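Local structure of GDNF family receptor alpha-3 (Homo sapiens, 2GH0) at residues Glu134-Ile146 with Phe185-Lys198. The protein serves as a receptor for the growth factor artemin, whose binding leads to autophosphorylation and activation of the RET receptor tyrosine kinase. Sequence-based numbering, arbitrary orientation.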
loop_
_atom_site.group_PDB
_atom_site.type_symbol
_atom_site.label_atom_id
_atom_site.label_comp_id
_atom_site.label_asym_id
_atom_site.label_seq_id
_atom_site.Cartn_x
_atom_site.Cartn_y
_atom_site.Cartn_z
ATOM N N GLU C 134 -55.776 4.716 18.139
ATOM C CA GLU C 134 -55.472 5.948 17.349
ATOM C C GLU C 134 -54.819 5.457 16.071
ATOM O O GLU C 134 -54.162 4.385 16.071
ATOM C CB GLU C 134 -54.431 6.860 18.111
ATOM C CG GLU C 134 -55.017 8.042 18.875
ATOM C CD GLU C 134 -53.977 8.704 19.822
ATOM O OE1 GLU C 134 -52.819 8.239 19.791
ATOM O OE2 GLU C 134 -54.339 9.642 20.641
ATOM N N GLN C 135 -54.912 6.230 14.981
ATOM C CA GLN C 135 -54.286 5.772 13.712
ATOM C C GLN C 135 -52.777 5.496 13.857
ATOM O O GLN C 135 -52.306 4.590 13.229
ATOM C CB GLN C 135 -54.483 6.798 12.581
ATOM C CG GLN C 135 -55.960 7.066 12.246
ATOM C CD GLN C 135 -56.089 8.073 11.125
ATOM O OE1 GLN C 135 -55.161 8.871 10.851
ATOM N NE2 GLN C 135 -57.223 8.059 10.471
ATOM N N SER C 136 -52.020 6.295 14.620
ATOM C CA SER C 136 -50.541 6.126 14.627
ATOM C C SER C 136 -50.193 4.763 15.266
ATOM O O SER C 136 -49.187 4.134 14.898
ATOM C CB SER C 136 -49.805 7.236 15.442
ATOM O OG SER C 136 -50.351 7.336 16.745
ATOM N N ARG C 137 -50.960 4.371 16.270
ATOM C CA ARG C 137 -50.766 3.042 16.902
ATOM C C ARG C 137 -51.108 1.868 15.949
ATOM O O ARG C 137 -50.433 0.797 15.954
ATOM C CB ARG C 137 -51.601 2.951 18.172
ATOM C CG ARG C 137 -51.189 3.959 19.256
ATOM C CD ARG C 137 -51.810 3.496 20.574
ATOM N NE ARG C 137 -51.550 4.345 21.734
ATOM C CZ ARG C 137 -50.405 4.362 22.427
ATOM N NH1 ARG C 137 -49.361 3.599 22.067
ATOM N NH2 ARG C 137 -50.289 5.162 23.480
ATOM N N CYS C 138 -52.159 2.054 15.132
ATOM C CA CYS C 138 -52.499 1.108 14.079
ATOM C C CYS C 138 -51.402 0.981 13.027
ATOM O O CYS C 138 -51.045 -0.136 12.671
ATOM C CB CYS C 138 -53.858 1.437 13.409
ATOM S SG CYS C 138 -54.171 0.455 11.913
ATOM N N LEU C 139 -50.822 2.097 12.581
ATOM C CA LEU C 139 -49.774 2.006 11.557
ATOM C C LEU C 139 -48.556 1.273 12.074
ATOM O O LEU C 139 -47.963 0.448 11.369
ATOM C CB LEU C 139 -49.362 3.410 11.076
ATOM C CG LEU C 139 -50.452 4.040 10.162
ATOM C CD1 LEU C 139 -49.869 5.377 9.592
ATOM C CD2 LEU C 139 -51.136 3.188 8.987
ATOM N N ARG C 140 -48.216 1.544 13.332
ATOM C CA ARG C 140 -47.015 0.925 13.937
ATOM C C ARG C 140 -47.231 -0.574 14.082
ATOM O O ARG C 140 -46.307 -1.366 13.874
ATOM C CB ARG C 140 -46.706 1.622 15.268
ATOM C CG ARG C 140 -45.716 0.887 16.174
ATOM C CD ARG C 140 -45.746 1.427 17.580
ATOM N NE ARG C 140 -45.306 2.811 17.695
ATOM C CZ ARG C 140 -46.094 3.842 18.007
ATOM N NH1 ARG C 140 -47.385 3.673 18.275
ATOM N NH2 ARG C 140 -45.570 5.062 18.096
ATOM N N ALA C 141 -48.450 -0.983 14.416
ATOM C CA ALA C 141 -48.788 -2.421 14.555
ATOM C C ALA C 141 -48.865 -3.148 13.202
ATOM O O ALA C 141 -48.437 -4.299 13.055
ATOM C CB ALA C 141 -50.116 -2.570 15.279
ATOM N N TYR C 142 -49.407 -2.465 12.208
ATOM C CA TYR C 142 -49.381 -2.951 10.811
ATOM C C TYR C 142 -47.948 -3.158 10.320
ATOM O O TYR C 142 -47.600 -4.264 9.876
ATOM C CB TYR C 142 -50.115 -1.966 9.898
ATOM C CG TYR C 142 -50.069 -2.378 8.422
ATOM C CD1 TYR C 142 -50.894 -3.383 7.920
ATOM C CD2 TYR C 142 -49.187 -1.757 7.542
ATOM C CE1 TYR C 142 -50.847 -3.748 6.556
ATOM C CE2 TYR C 142 -49.131 -2.128 6.164
ATOM C CZ TYR C 142 -49.960 -3.154 5.706
ATOM O OH TYR C 142 -49.784 -3.497 4.359
ATOM N N LEU C 143 -47.088 -2.137 10.447
ATOM C CA LEU C 143 -45.698 -2.280 10.014
ATOM C C LEU C 143 -44.917 -3.299 10.816
ATOM O O LEU C 143 -44.038 -3.974 10.282
ATOM C CB LEU C 143 -44.942 -0.924 9.920
ATOM C CG LEU C 143 -45.619 0.176 9.041
ATOM C CD1 LEU C 143 -44.682 1.339 9.079
ATOM C CD2 LEU C 143 -45.753 -0.285 7.658
ATOM N N GLY C 144 -45.294 -3.468 12.066
ATOM C CA GLY C 144 -44.777 -4.539 12.952
ATOM C C GLY C 144 -45.039 -5.981 12.507
ATOM O O GLY C 144 -44.461 -6.922 13.067
ATOM N N LEU C 145 -45.842 -6.178 11.458
ATOM C CA LEU C 145 -46.054 -7.551 10.925
ATOM C C LEU C 145 -45.081 -7.869 9.766
ATOM O O LEU C 145 -44.905 -9.035 9.420
ATOM C CB LEU C 145 -47.546 -7.773 10.508
ATOM C CG LEU C 145 -48.486 -8.024 11.701
ATOM C CD1 LEU C 145 -49.912 -7.844 11.220
ATOM C CD2 LEU C 145 -48.289 -9.399 12.257
ATOM N N ILE C 146 -44.361 -6.853 9.276
ATOM C CA ILE C 146 -43.483 -7.023 8.125
ATOM C C ILE C 146 -42.201 -7.727 8.530
ATOM O O ILE C 146 -41.523 -7.304 9.477
ATOM C CB ILE C 146 -43.245 -5.689 7.415
ATOM C CG1 ILE C 146 -44.538 -5.206 6.877
ATOM C CG2 ILE C 146 -42.408 -5.869 6.144
ATOM C CD1 ILE C 146 -44.501 -3.860 6.382
ATOM N N PHE C 185 -57.117 -7.301 6.769
ATOM C CA PHE C 185 -56.041 -6.606 6.077
ATOM C C PHE C 185 -56.539 -6.011 4.783
ATOM O O PHE C 185 -56.229 -4.862 4.468
ATOM C CB PHE C 185 -54.925 -7.613 5.693
ATOM C CG PHE C 185 -54.148 -8.123 6.861
ATOM C CD1 PHE C 185 -54.642 -9.171 7.630
ATOM C CD2 PHE C 185 -52.932 -7.520 7.206
ATOM C CE1 PHE C 185 -53.969 -9.659 8.730
ATOM C CE2 PHE C 185 -52.226 -8.002 8.289
ATOM C CZ PHE C 185 -52.726 -9.069 9.050
ATOM N N SER C 186 -57.330 -6.763 4.030
ATOM C CA SER C 186 -57.674 -6.316 2.701
ATOM C C SER C 186 -58.806 -5.280 2.604
ATOM O O SER C 186 -58.871 -4.541 1.590
ATOM C CB SER C 186 -57.884 -7.484 1.777
ATOM O OG SER C 186 -59.105 -8.131 2.118
ATOM N N HIS C 187 -59.711 -5.235 3.589
ATOM C CA HIS C 187 -60.907 -4.346 3.492
ATOM C C HIS C 187 -61.237 -3.957 4.939
ATOM O O HIS C 187 -62.124 -4.519 5.520
ATOM C CB HIS C 187 -62.086 -5.057 2.857
ATOM C CG HIS C 187 -63.216 -4.148 2.445
ATOM N ND1 HIS C 187 -63.497 -3.932 1.127
ATOM C CD2 HIS C 187 -64.056 -3.338 3.151
ATOM C CE1 HIS C 187 -64.525 -3.095 1.019
ATOM N NE2 HIS C 187 -64.906 -2.732 2.236
ATOM N N ASN C 188 -60.472 -3.035 5.492
ATOM C CA ASN C 188 -60.516 -2.668 6.938
ATOM C C ASN C 188 -60.492 -1.147 6.910
ATOM O O ASN C 188 -59.458 -0.591 6.604
ATOM C CB ASN C 188 -59.251 -3.269 7.652
ATOM C CG ASN C 188 -59.120 -2.852 9.144
ATOM O OD1 ASN C 188 -58.446 -3.510 9.957
ATOM N ND2 ASN C 188 -59.765 -1.761 9.488
ATOM N N PRO C 189 -61.630 -0.456 7.193
ATOM C CA PRO C 189 -61.656 0.992 7.049
ATOM C C PRO C 189 -60.722 1.742 7.985
ATOM O O PRO C 189 -60.271 2.829 7.646
ATOM C CB PRO C 189 -63.143 1.336 7.360
ATOM C CG PRO C 189 -63.567 0.269 8.320
ATOM C CD PRO C 189 -62.955 -0.972 7.617
ATOM N N CYS C 190 -60.421 1.164 9.144
ATOM C CA CYS C 190 -59.509 1.833 10.107
ATOM C C CYS C 190 -58.116 1.888 9.457
ATOM O O CYS C 190 -57.444 2.946 9.406
ATOM C CB CYS C 190 -59.485 1.056 11.470
ATOM S SG CYS C 190 -57.839 1.260 12.360
ATOM N N LEU C 191 -57.677 0.729 8.948
ATOM C CA LEU C 191 -56.370 0.620 8.344
ATOM C C LEU C 191 -56.289 1.459 7.071
ATOM O O LEU C 191 -55.321 2.176 6.818
ATOM C CB LEU C 191 -56.040 -0.861 8.069
ATOM C CG LEU C 191 -54.708 -1.060 7.292
ATOM C CD1 LEU C 191 -53.608 -0.623 8.225
ATOM C CD2 LEU C 191 -54.498 -2.543 7.042
ATOM N N THR C 192 -57.344 1.386 6.254
ATOM C CA THR C 192 -57.384 2.186 5.046
ATOM C C THR C 192 -57.313 3.673 5.292
ATOM O O THR C 192 -56.584 4.379 4.596
ATOM C CB THR C 192 -58.669 1.862 4.275
ATOM O OG1 THR C 192 -58.589 0.473 3.937
ATOM C CG2 THR C 192 -58.731 2.680 3.002
ATOM N N GLU C 193 -58.055 4.161 6.280
ATOM C CA GLU C 193 -58.057 5.558 6.579
ATOM C C GLU C 193 -56.726 6.016 7.192
ATOM O O GLU C 193 -56.256 7.105 6.879
ATOM C CB GLU C 193 -59.226 5.921 7.483
ATOM C CG GLU C 193 -60.563 5.968 6.691
ATOM C CD GLU C 193 -60.396 6.660 5.260
ATOM O OE1 GLU C 193 -59.992 7.866 5.174
ATOM O OE2 GLU C 193 -60.563 5.960 4.230
ATOM N N ALA C 194 -56.142 5.210 8.054
ATOM C CA ALA C 194 -54.855 5.510 8.668
ATOM C C ALA C 194 -53.772 5.629 7.600
ATOM O O ALA C 194 -52.945 6.569 7.594
ATOM C CB ALA C 194 -54.491 4.377 9.682
ATOM N N ILE C 195 -53.739 4.666 6.692
ATOM C CA ILE C 195 -52.792 4.708 5.566
ATOM C C ILE C 195 -53.020 5.928 4.666
ATOM O O ILE C 195 -52.079 6.637 4.295
ATOM C CB ILE C 195 -52.776 3.324 4.709
ATOM C CG1 ILE C 195 -52.121 2.205 5.571
ATOM C CG2 ILE C 195 -52.004 3.538 3.419
ATOM C CD1 ILE C 195 -52.175 0.783 4.862
ATOM N N ALA C 196 -54.253 6.137 4.272
ATOM C CA ALA C 196 -54.611 7.280 3.398
ATOM C C ALA C 196 -54.191 8.627 3.980
ATOM O O ALA C 196 -53.629 9.505 3.276
ATOM C CB ALA C 196 -56.096 7.277 3.176
ATOM N N ALA C 197 -54.463 8.816 5.274
ATOM C CA ALA C 197 -54.101 10.119 5.921
ATOM C C ALA C 197 -52.570 10.331 5.912
ATOM O O ALA C 197 -52.078 11.441 5.703
ATOM C CB ALA C 197 -54.649 10.171 7.378
ATOM N N LYS C 198 -51.840 9.251 6.189
ATOM C CA LYS C 198 -50.380 9.312 6.240
ATOM C C LYS C 198 -49.871 9.598 4.863
ATOM O O LYS C 198 -48.953 10.393 4.691
ATOM C CB LYS C 198 -49.820 7.946 6.707
ATOM C CG LYS C 198 -48.269 7.950 7.013
ATOM C CD LYS C 198 -47.871 9.139 7.937
ATOM C CE LYS C 198 -48.360 8.995 9.359
ATOM N NZ LYS C 198 -47.779 10.184 10.200
HETATM O O HOH W 1 -52.487 8.054 9.757
#
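Q135 and A194 mark the place where two nearly perpendicular helices draw together, their CA atoms 5.1 Å apart. The axes of helix 135-143 and helix 189-198 cross at -98° with a closest approach of 9.3 Å. The close backbone approach is consistent with an alanine at the crossing: the A194 methyl lies against Q135 CB and against L139 CD2, the latter at 3.6 Å. L139 forks over the second helix: CD2 also meets I195 CG1, while CD1 rests on the aliphatic chain of K198. Q135 stretches its extended chain across the A194 backbone, and a water donates to both Q135 OE1 (3.0 Å) and A194 O (2.7 Å), bridging helices that share no direct hydrogen bond. Were Q135 shortened to an alanine, the water is likely to lose one of these two acceptors and the A194 backbone its cover.

The setting is a GDNF/GAS1 domain, a disulfide-rich helical unit of the receptor's extracellular part. C138 and C190 belong to different disulfides, with C122 and C131 respectively, yet their SG atoms pack 3.8 Å apart. With CG anti to its backbone N (chi1 177°), Y142 sends its ring across L191 at about a right angle, CD1 touching L191 CD2 at 3.8 Å. L145 CD1 abuts the edge of the F185 ring, 3.7 Å from CE2, and that ring also stacks with F118 of helix 109-121.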